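Local atomic coordinates of putative dehydrogenase (Amycolatopsis orientalis, PDB entry 5A9T), a protein that acts as an NADPH-dependent imine reductase, stereoselectively reducing C=N bonds to amines. Residues A[8-13]-A[29-34]; A[20-25]-A[42-47]; A[63-68]-A[89-94]. One frame throughout, in Å; residues are numbered along the deposited sequence.

Contact 1. Residues A[8-13]-A[29-34]; sequences VTVAGL and HDVTVW
H29 meets V8 at the start of two neighbouring parallel strands, the flanks of the first beta-alpha-beta unit of a Rossmann fold. The CG2 methyl of V8 lies 3.9 Å from H29 ND1, while ND1 itself bonds to the carbonyl of L6. The backbone O of D30 accepts V8 N, while its carboxylate OD1 bonds to N5. V31 pairs with V8 on the face that also holds V10 and V33; there V31 CG1 and V10 CG2 approach to 4.3 Å. T32 is bonded through both its N and its O: its N donates to V8 O, and T32 O accepts V10 N at 2.9 Å. On the other face T32 lies beside T9, the two side chains pointing the same way, with T9 OG1 bonded to S62 and A58 rather than across. V33 presents CB to L13 CD1 at 3.9 Å, the two side chains crossing at about a right angle. W34 has CG anti to its backbone N (chi1 174°), which brings ring atom CE3 to 3.9 Å from A11 CB. Where the strand gives way to the glycine-rich turn, near the NADP(+)-binding residues L13 and N35, G12 N reaches W34 O at 2.8 Å, with a nearly straight N-H...O angle of 179°.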
loop_
_atom_site.group_PDB
_atom_site.type_symbol
_atom_site.label_atom_id
_atom_site.label_comp_id
_atom_site.label_asym_id
_atom_site.label_seq_id
_atom_site.Cartn_x
_atom_site.Cartn_y
_atom_site.Cartn_z
ATOM N N VAL A 8 8.675 10.265 36.444
ATOM C CA VAL A 8 7.570 10.137 35.545
ATOM C C VAL A 8 6.580 9.173 36.182
ATOM O O VAL A 8 7.012 8.200 36.812
ATOM C CB VAL A 8 7.980 9.536 34.183
ATOM C CG1 VAL A 8 6.729 9.480 33.291
ATOM C CG2 VAL A 8 9.135 10.279 33.589
ATOM N N THR A 9 5.282 9.398 36.058
ATOM C CA THR A 9 4.291 8.492 36.483
ATOM C C THR A 9 3.663 7.844 35.258
ATOM O O THR A 9 3.295 8.557 34.307
ATOM C CB THR A 9 3.246 9.211 37.302
ATOM O OG1 THR A 9 3.805 9.637 38.556
ATOM C CG2 THR A 9 2.060 8.346 37.610
ATOM N N VAL A 10 3.394 6.550 35.322
ATOM C CA VAL A 10 2.576 5.851 34.325
ATOM C C VAL A 10 1.334 5.352 34.995
ATOM O O VAL A 10 1.405 4.560 35.979
ATOM C CB VAL A 10 3.374 4.703 33.696
ATOM C CG1 VAL A 10 2.455 3.939 32.730
ATOM C CG2 VAL A 10 4.612 5.189 33.003
ATOM N N ALA A 11 0.169 5.788 34.549
ATOM C CA ALA A 11 -1.098 5.343 34.999
ATOM C C ALA A 11 -1.765 4.437 33.982
ATOM O O ALA A 11 -2.139 4.864 32.891
ATOM C CB ALA A 11 -2.006 6.522 35.293
ATOM N N GLY A 12 -1.931 3.184 34.323
ATOM C CA GLY A 12 -2.452 2.207 33.409
ATOM C C GLY A 12 -1.378 1.206 33.061
ATOM O O GLY A 12 -0.372 1.490 32.453
ATOM N N LEU A 13 -1.523 -0.071 33.529
ATOM C CA LEU A 13 -0.520 -1.109 33.372
ATOM C C LEU A 13 -1.035 -2.336 32.585
ATOM O O LEU A 13 -0.531 -3.474 32.872
ATOM C CB LEU A 13 0.093 -1.554 34.713
ATOM C CG LEU A 13 0.699 -0.416 35.531
ATOM C CD1 LEU A 13 1.172 -0.959 36.887
ATOM C CD2 LEU A 13 1.868 0.195 34.766
ATOM N N HIS A 29 14.733 6.781 34.368
ATOM C CA HIS A 29 13.816 7.637 35.093
ATOM C C HIS A 29 13.404 7.006 36.402
ATOM O O HIS A 29 13.392 5.800 36.551
ATOM C CB HIS A 29 12.546 7.835 34.202
ATOM C CG HIS A 29 12.807 8.590 32.953
ATOM N ND1 HIS A 29 12.927 9.963 32.910
ATOM C CD2 HIS A 29 12.872 8.167 31.673
ATOM C CE1 HIS A 29 13.144 10.339 31.649
ATOM N NE2 HIS A 29 13.141 9.252 30.892
ATOM N N ASP A 30 12.933 7.856 37.334
ATOM C CA ASP A 30 12.263 7.437 38.593
ATOM C C ASP A 30 10.788 7.242 38.295
ATOM O O ASP A 30 10.060 8.225 38.237
ATOM C CB ASP A 30 12.484 8.469 39.733
ATOM C CG ASP A 30 13.900 8.401 40.372
ATOM O OD1 ASP A 30 14.668 7.428 40.136
ATOM O OD2 ASP A 30 14.239 9.417 41.026
ATOM N N VAL A 31 10.395 5.988 38.086
ATOM C CA VAL A 31 9.066 5.706 37.556
ATOM C C VAL A 31 8.173 5.316 38.697
ATOM O O VAL A 31 8.418 4.263 39.388
ATOM C CB VAL A 31 9.069 4.684 36.432
ATOM C CG1 VAL A 31 7.654 4.401 35.908
ATOM C CG2 VAL A 31 10.021 5.172 35.322
ATOM N N THR A 32 7.078 6.033 38.841
ATOM C CA THR A 32 5.930 5.638 39.688
ATOM C C THR A 32 4.835 5.032 38.868
ATOM O O THR A 32 4.466 5.583 37.818
ATOM C CB THR A 32 5.429 6.787 40.511
ATOM O OG1 THR A 32 6.482 7.363 41.293
ATOM C CG2 THR A 32 4.214 6.490 41.346
ATOM N N VAL A 33 4.277 3.885 39.281
ATOM C CA VAL A 33 3.251 3.210 38.503
ATOM C C VAL A 33 1.971 3.048 39.251
ATOM O O VAL A 33 1.979 2.884 40.496
ATOM C CB VAL A 33 3.720 1.862 37.926
ATOM C CG1 VAL A 33 4.893 2.042 37.050
ATOM C CG2 VAL A 33 4.088 0.884 39.043
ATOM N N TRP A 34 0.862 3.126 38.537
ATOM C CA TRP A 34 -0.504 3.005 39.130
ATOM C C TRP A 34 -1.339 2.233 38.153
ATOM O O TRP A 34 -1.224 2.354 36.920
ATOM C CB TRP A 34 -1.142 4.324 39.440
ATOM C CG TRP A 34 -2.559 4.286 39.902
ATOM C CD1 TRP A 34 -2.981 4.216 41.205
ATOM C CD2 TRP A 34 -3.749 4.263 39.108
ATOM N NE1 TRP A 34 -4.376 4.222 41.247
ATOM C CE2 TRP A 34 -4.855 4.179 39.975
ATOM C CE3 TRP A 34 -3.998 4.194 37.736
ATOM C CZ2 TRP A 34 -6.173 4.213 39.513
ATOM C CZ3 TRP A 34 -5.306 4.241 37.312
ATOM C CH2 TRP A 34 -6.363 4.180 38.171
#

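Contact 2. Residues A[20-25]-A[42-47]; sequences LAAALL and APLVAK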
loop_
_atom_site.group_PDB
_atom_site.type_symbol
_atom_site.label_atom_id
_atom_site.label_comp_id
_atom_site.label_asym_id
_atom_site.label_seq_id
_atom_site.Cartn_x
_atom_site.Cartn_y
_atom_site.Cartn_z
ATOM N N LEU A 20 5.423 0.955 28.284
ATOM C CA LEU A 20 5.838 2.324 28.493
ATOM C C LEU A 20 6.659 2.485 29.765
ATOM O O LEU A 20 7.711 3.087 29.775
ATOM C CB LEU A 20 4.629 3.255 28.550
ATOM C CG LEU A 20 3.713 3.313 27.340
ATOM C CD1 LEU A 20 2.351 4.015 27.507
ATOM C CD2 LEU A 20 4.399 3.869 26.125
ATOM N N ALA A 21 6.165 1.929 30.846
ATOM C CA ALA A 21 6.875 2.050 32.060
ATOM C C ALA A 21 8.250 1.356 32.036
ATOM O O ALA A 21 9.224 1.929 32.472
ATOM C CB ALA A 21 6.031 1.467 33.176
ATOM N N ALA A 22 8.320 0.175 31.421
ATOM C CA ALA A 22 9.563 -0.513 31.260
ATOM C C ALA A 22 10.581 0.237 30.451
ATOM O O ALA A 22 11.730 0.347 30.835
ATOM C CB ALA A 22 9.352 -1.890 30.688
ATOM N N ALA A 23 10.109 0.896 29.352
ATOM C CA ALA A 23 10.983 1.696 28.559
ATOM C C ALA A 23 11.513 2.865 29.347
ATOM O O ALA A 23 12.662 3.280 29.219
ATOM C CB ALA A 23 10.267 2.092 27.287
ATOM N N LEU A 24 10.674 3.549 30.137
ATOM C CA LEU A 24 11.138 4.670 30.911
ATOM C C LEU A 24 12.131 4.293 32.027
ATOM O O LEU A 24 13.101 4.970 32.245
ATOM C CB LEU A 24 9.920 5.425 31.488
ATOM C CG LEU A 24 8.992 6.062 30.467
ATOM C CD1 LEU A 24 7.707 6.432 31.123
ATOM C CD2 LEU A 24 9.675 7.318 29.924
ATOM N N LEU A 25 11.912 3.138 32.559
ATOM C CA LEU A 25 12.858 2.569 33.535
ATOM C C LEU A 25 14.220 2.304 32.900
ATOM O O LEU A 25 15.241 2.698 33.514
ATOM C CB LEU A 25 12.301 1.282 34.194
ATOM C CG LEU A 25 11.175 1.412 35.155
ATOM C CD1 LEU A 25 10.465 0.090 35.461
ATOM C CD2 LEU A 25 11.721 2.010 36.435
ATOM N N ALA A 42 4.140 -5.846 39.660
ATOM C CA ALA A 42 5.349 -6.461 40.224
ATOM C C ALA A 42 6.520 -6.546 39.306
ATOM O O ALA A 42 7.693 -6.295 39.707
ATOM C CB ALA A 42 5.036 -7.864 40.788
ATOM N N PRO A 43 6.249 -6.889 37.993
ATOM C CA PRO A 43 7.370 -6.954 37.056
ATOM C C PRO A 43 8.022 -5.584 36.869
ATOM O O PRO A 43 9.238 -5.508 36.690
ATOM C CB PRO A 43 6.736 -7.520 35.744
ATOM C CG PRO A 43 5.315 -7.711 36.006
ATOM C CD PRO A 43 4.960 -7.265 37.396
ATOM N N LEU A 44 7.232 -4.487 37.012
ATOM C CA LEU A 44 7.893 -3.166 36.938
ATOM C C LEU A 44 8.631 -2.711 38.138
ATOM O O LEU A 44 9.690 -2.156 38.118
ATOM C CB LEU A 44 6.831 -2.091 36.596
ATOM C CG LEU A 44 6.168 -2.354 35.227
ATOM C CD1 LEU A 44 4.937 -1.584 35.057
ATOM C CD2 LEU A 44 7.184 -2.139 34.084
ATOM N N VAL A 45 8.070 -3.060 39.302
ATOM C CA VAL A 45 8.775 -2.868 40.577
ATOM C C VAL A 45 10.128 -3.648 40.709
ATOM O O VAL A 45 11.132 -3.088 41.117
ATOM C CB VAL A 45 7.781 -3.220 41.726
ATOM C CG1 VAL A 45 8.450 -3.210 43.050
ATOM C CG2 VAL A 45 6.689 -2.184 41.832
ATOM N N ALA A 46 10.113 -4.811 40.125
ATOM C CA ALA A 46 11.341 -5.607 40.082
ATOM C C ALA A 46 12.375 -4.962 39.206
ATOM O O ALA A 46 13.566 -5.103 39.460
ATOM C CB ALA A 46 11.030 -7.010 39.664
ATOM N N LYS A 47 11.942 -4.121 38.222
ATOM C CA LYS A 47 12.847 -3.277 37.469
ATOM C C LYS A 47 13.172 -1.855 38.029
ATOM O O LYS A 47 13.819 -1.068 37.336
ATOM C CB LYS A 47 12.290 -3.211 36.021
ATOM C CG LYS A 47 12.524 -4.487 35.207
ATOM C CD LYS A 47 11.877 -4.465 33.815
ATOM C CE LYS A 47 10.363 -4.657 33.912
ATOM N NZ LYS A 47 9.655 -5.060 32.651
#
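L44 pushes the two methyls at the end of its side chain against the alanine side of helix 15-26. L44 CD1 meets the CB of A21 at 3.7 Å, and L44 CD2 sits 3.7 Å from the backbone N of A22, with A22 CB a little further off at 4.0 Å. One turn further along helix 15-26, L25 CD1 lies 3.6 Å from the carbonyl O of L44 and 3.8 Å from K47 CB, so a single methyl touches both backbone and side chain of the partner. L25 and K47 cross at about a right angle. The lysine is bent at chi3 (-75°), and that bend carries K47 NZ back to 3.7 Å from A22 CB, a van der Waals approach to a methyl at the exposed margin.

No hydrogen bond joins the segments; the contact is van der Waals packing, in which methyls also touch the backbone N of A22 and O of L44. The short axes run parallel, 1° apart, at a separation of 10.1 Å. At that spacing the leucine side chains bridge the two helices, and the alanines leave the surface low enough for L44 to approach the backbone of A22.

Further out, L44 also touches L13 of the NADP(+) site and V33, and A21 rests on V33 and V10, while L25 packs on V31. Helix 42-46 therefore runs beside helix 15-26 on one face of the parallel strands of the Rossmann-type domain, the face that carries V10, V31 and V33, with L44 linking it to strand 30-34.

Contact 3. Residues A[63-68]-A[89-94]; sequences RLLVVC and RVVVNL
V67 is held at both polar backbone atoms: V67 N donates to V92 O at 2.8 Å, and V67 O accepts L94 N, also at 2.8 Å. The N-H...O angles, 173° and 172°, make both bonds nearly straight, and together they straddle N93, the residue paired with V67. L65 repeats the scheme around V91, using V90 O and V92 N, and R63 O takes V90 N at the entrance. Five bonds in this pattern establish a parallel pair, with axes 4.8 Å apart and inclined by 24°.

On one face L64 CD1 reaches V92 CG2 at 3.7 Å, and V66 CG1 meets L94 CD1 at 3.9 Å. On the other, V67 CG2 touches V91 CG1 at 4.0 Å, and L65 CD1 lies near V91 CG2 and R89 CB.

At the strand starts the extended R63 chain lays its guanidinium on V90, whose CG2 stands 3.4 Å above the plane, over its centre. A salt bridge from R63 NE to E146 helps fix the group, and a water spans R63 NH1 and R89 O. R89 NE and NH1 donate to the carbonyl O atoms of A85 and S62.

At the end of strand 90-93, N93 OD1 accepts a hydrogen bond from the backbone N of N95, an NADP(+)-binding residue. Adjacent parallel strands joined through helix 75-78, with a cofactor-binding residue just past the C-terminal end of one strand, are characteristic of a Rossmann dinucleotide-binding domain.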
loop_
_atom_site.group_PDB
_atom_site.type_symbol
_atom_site.label_atom_id
_atom_site.label_comp_id
_atom_site.label_asym_id
_atom_site.label_seq_id
_atom_site.Cartn_x
_atom_site.Cartn_y
_atom_site.Cartn_z
ATOM N N ARG A 63 5.641 15.492 37.704
ATOM C CA ARG A 63 4.952 16.477 36.900
ATOM C C ARG A 63 4.392 15.799 35.610
ATOM O O ARG A 63 3.262 16.089 35.196
ATOM C CB ARG A 63 5.840 17.634 36.534
ATOM C CG ARG A 63 5.277 18.593 35.484
ATOM C CD ARG A 63 6.148 19.851 35.338
ATOM N NE ARG A 63 5.880 20.610 34.078
ATOM C CZ ARG A 63 4.856 21.378 33.864
ATOM N NH1 ARG A 63 3.868 21.553 34.736
ATOM N NH2 ARG A 63 4.695 22.068 32.745
ATOM N N LEU A 64 5.199 14.910 35.023
ATOM C CA LEU A 64 4.824 14.216 33.774
ATOM C C LEU A 64 4.066 12.955 34.092
ATOM O O LEU A 64 4.575 12.045 34.751
ATOM C CB LEU A 64 6.100 13.890 32.967
ATOM C CG LEU A 64 5.769 13.118 31.652
ATOM C CD1 LEU A 64 4.942 13.927 30.740
ATOM C CD2 LEU A 64 7.080 12.701 31.042
ATOM N N LEU A 65 2.800 12.947 33.678
ATOM C CA LEU A 65 1.855 11.838 33.920
ATOM C C LEU A 65 1.549 11.232 32.552
ATOM O O LEU A 65 0.875 11.851 31.739
ATOM C CB LEU A 65 0.586 12.295 34.560
ATOM C CG LEU A 65 0.807 13.219 35.767
ATOM C CD1 LEU A 65 -0.520 13.878 36.223
ATOM C CD2 LEU A 65 1.537 12.567 36.961
ATOM N N VAL A 66 2.034 10.026 32.308
ATOM C CA VAL A 66 1.776 9.253 31.083
ATOM C C VAL A 66 0.626 8.333 31.272
ATOM O O VAL A 66 0.688 7.493 32.243
ATOM C CB VAL A 66 3.033 8.486 30.698
ATOM C CG1 VAL A 66 2.787 7.629 29.464
ATOM C CG2 VAL A 66 4.168 9.430 30.334
ATOM N N VAL A 67 -0.516 8.565 30.632
ATOM C CA VAL A 67 -1.758 7.874 30.941
ATOM C C VAL A 67 -2.042 6.886 29.787
ATOM O O VAL A 67 -2.077 7.312 28.615
ATOM C CB VAL A 67 -2.869 8.844 31.196
ATOM C CG1 VAL A 67 -4.150 8.079 31.524
ATOM C CG2 VAL A 67 -2.557 9.778 32.332
ATOM N N CYS A 68 -2.324 5.615 30.117
ATOM C CA CYS A 68 -2.661 4.595 29.115
ATOM C C CYS A 68 -3.675 3.642 29.755
ATOM O O CYS A 68 -3.346 2.519 30.196
ATOM C CB CYS A 68 -1.390 3.944 28.650
ATOM S SG CYS A 68 -1.643 2.932 27.160
ATOM N N ARG A 89 0.565 20.106 36.762
ATOM C CA ARG A 89 1.158 18.864 36.169
ATOM C C ARG A 89 0.724 18.769 34.768
ATOM O O ARG A 89 0.127 19.688 34.185
ATOM C CB ARG A 89 0.760 17.655 37.025
ATOM C CG ARG A 89 1.116 17.844 38.515
ATOM C CD ARG A 89 0.841 16.628 39.372
ATOM N NE ARG A 89 1.068 16.978 40.790
ATOM C CZ ARG A 89 2.272 16.953 41.327
ATOM N NH1 ARG A 89 3.332 16.472 40.773
ATOM N NH2 ARG A 89 2.440 17.486 42.555
ATOM N N VAL A 90 1.238 17.727 34.074
ATOM C CA VAL A 90 1.041 17.503 32.605
ATOM C C VAL A 90 0.554 16.105 32.398
ATOM O O VAL A 90 1.148 15.153 32.929
ATOM C CB VAL A 90 2.366 17.760 31.889
ATOM C CG1 VAL A 90 2.326 17.276 30.461
ATOM C CG2 VAL A 90 2.745 19.235 32.021
ATOM N N VAL A 91 -0.471 15.950 31.565
ATOM C CA VAL A 91 -0.996 14.629 31.131
ATOM C C VAL A 91 -0.603 14.438 29.688
ATOM O O VAL A 91 -0.944 15.258 28.826
ATOM C CB VAL A 91 -2.478 14.576 31.340
ATOM C CG1 VAL A 91 -3.048 13.378 30.548
ATOM C CG2 VAL A 91 -2.848 14.486 32.855
ATOM N N VAL A 92 0.067 13.320 29.406
ATOM C CA VAL A 92 0.278 12.782 28.076
ATOM C C VAL A 92 -0.596 11.567 27.978
ATOM O O VAL A 92 -0.316 10.525 28.605
ATOM C CB VAL A 92 1.722 12.496 27.813
ATOM C CG1 VAL A 92 1.931 11.907 26.409
ATOM C CG2 VAL A 92 2.584 13.716 27.928
ATOM N N ASN A 93 -1.710 11.688 27.227
ATOM C CA ASN A 93 -2.679 10.657 27.089
ATOM C C ASN A 93 -2.436 9.842 25.842
ATOM O O ASN A 93 -2.622 10.375 24.760
ATOM C CB ASN A 93 -4.052 11.285 27.011
ATOM C CG ASN A 93 -5.174 10.241 27.085
ATOM O OD1 ASN A 93 -4.953 9.039 27.113
ATOM N ND2 ASN A 93 -6.470 10.747 27.108
ATOM N N LEU A 94 -2.140 8.564 26.056
ATOM C CA LEU A 94 -1.778 7.660 24.922
ATOM C C LEU A 94 -2.903 6.727 24.603
ATOM O O LEU A 94 -2.689 5.788 23.789
ATOM C CB LEU A 94 -0.485 7.004 25.196
ATOM C CG LEU A 94 0.705 7.903 25.374
ATOM C CD1 LEU A 94 1.980 7.158 25.706
ATOM C CD2 LEU A 94 0.959 8.799 24.152
HETATM O O HOH W 1 0.934 22.637 34.115
#

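All three contacts lie in the N-terminal Rossmann-type domain, on one side of the chain's centre. Contacts 1 and 3 share one sheet: strands 7-11 and 64-67 are neighbours, probably bonded through T9 O to V66 N and A11 O to C68 N, so their centres are about 9 Å apart and the order 30-34, 7-11, 64-67, 90-93 runs unbroken. The centre of contact 2 lies about 8 Å from that of contact 1, on the helices against that sheet, and its segments alternate with those of contact 1 along the chain; contact 3 follows both. Its centre is about 16 Å from that of contact 2, but L20 still packs on L94 and V66. Helix 15-26 thus spans several strands beside the NADP(+) site.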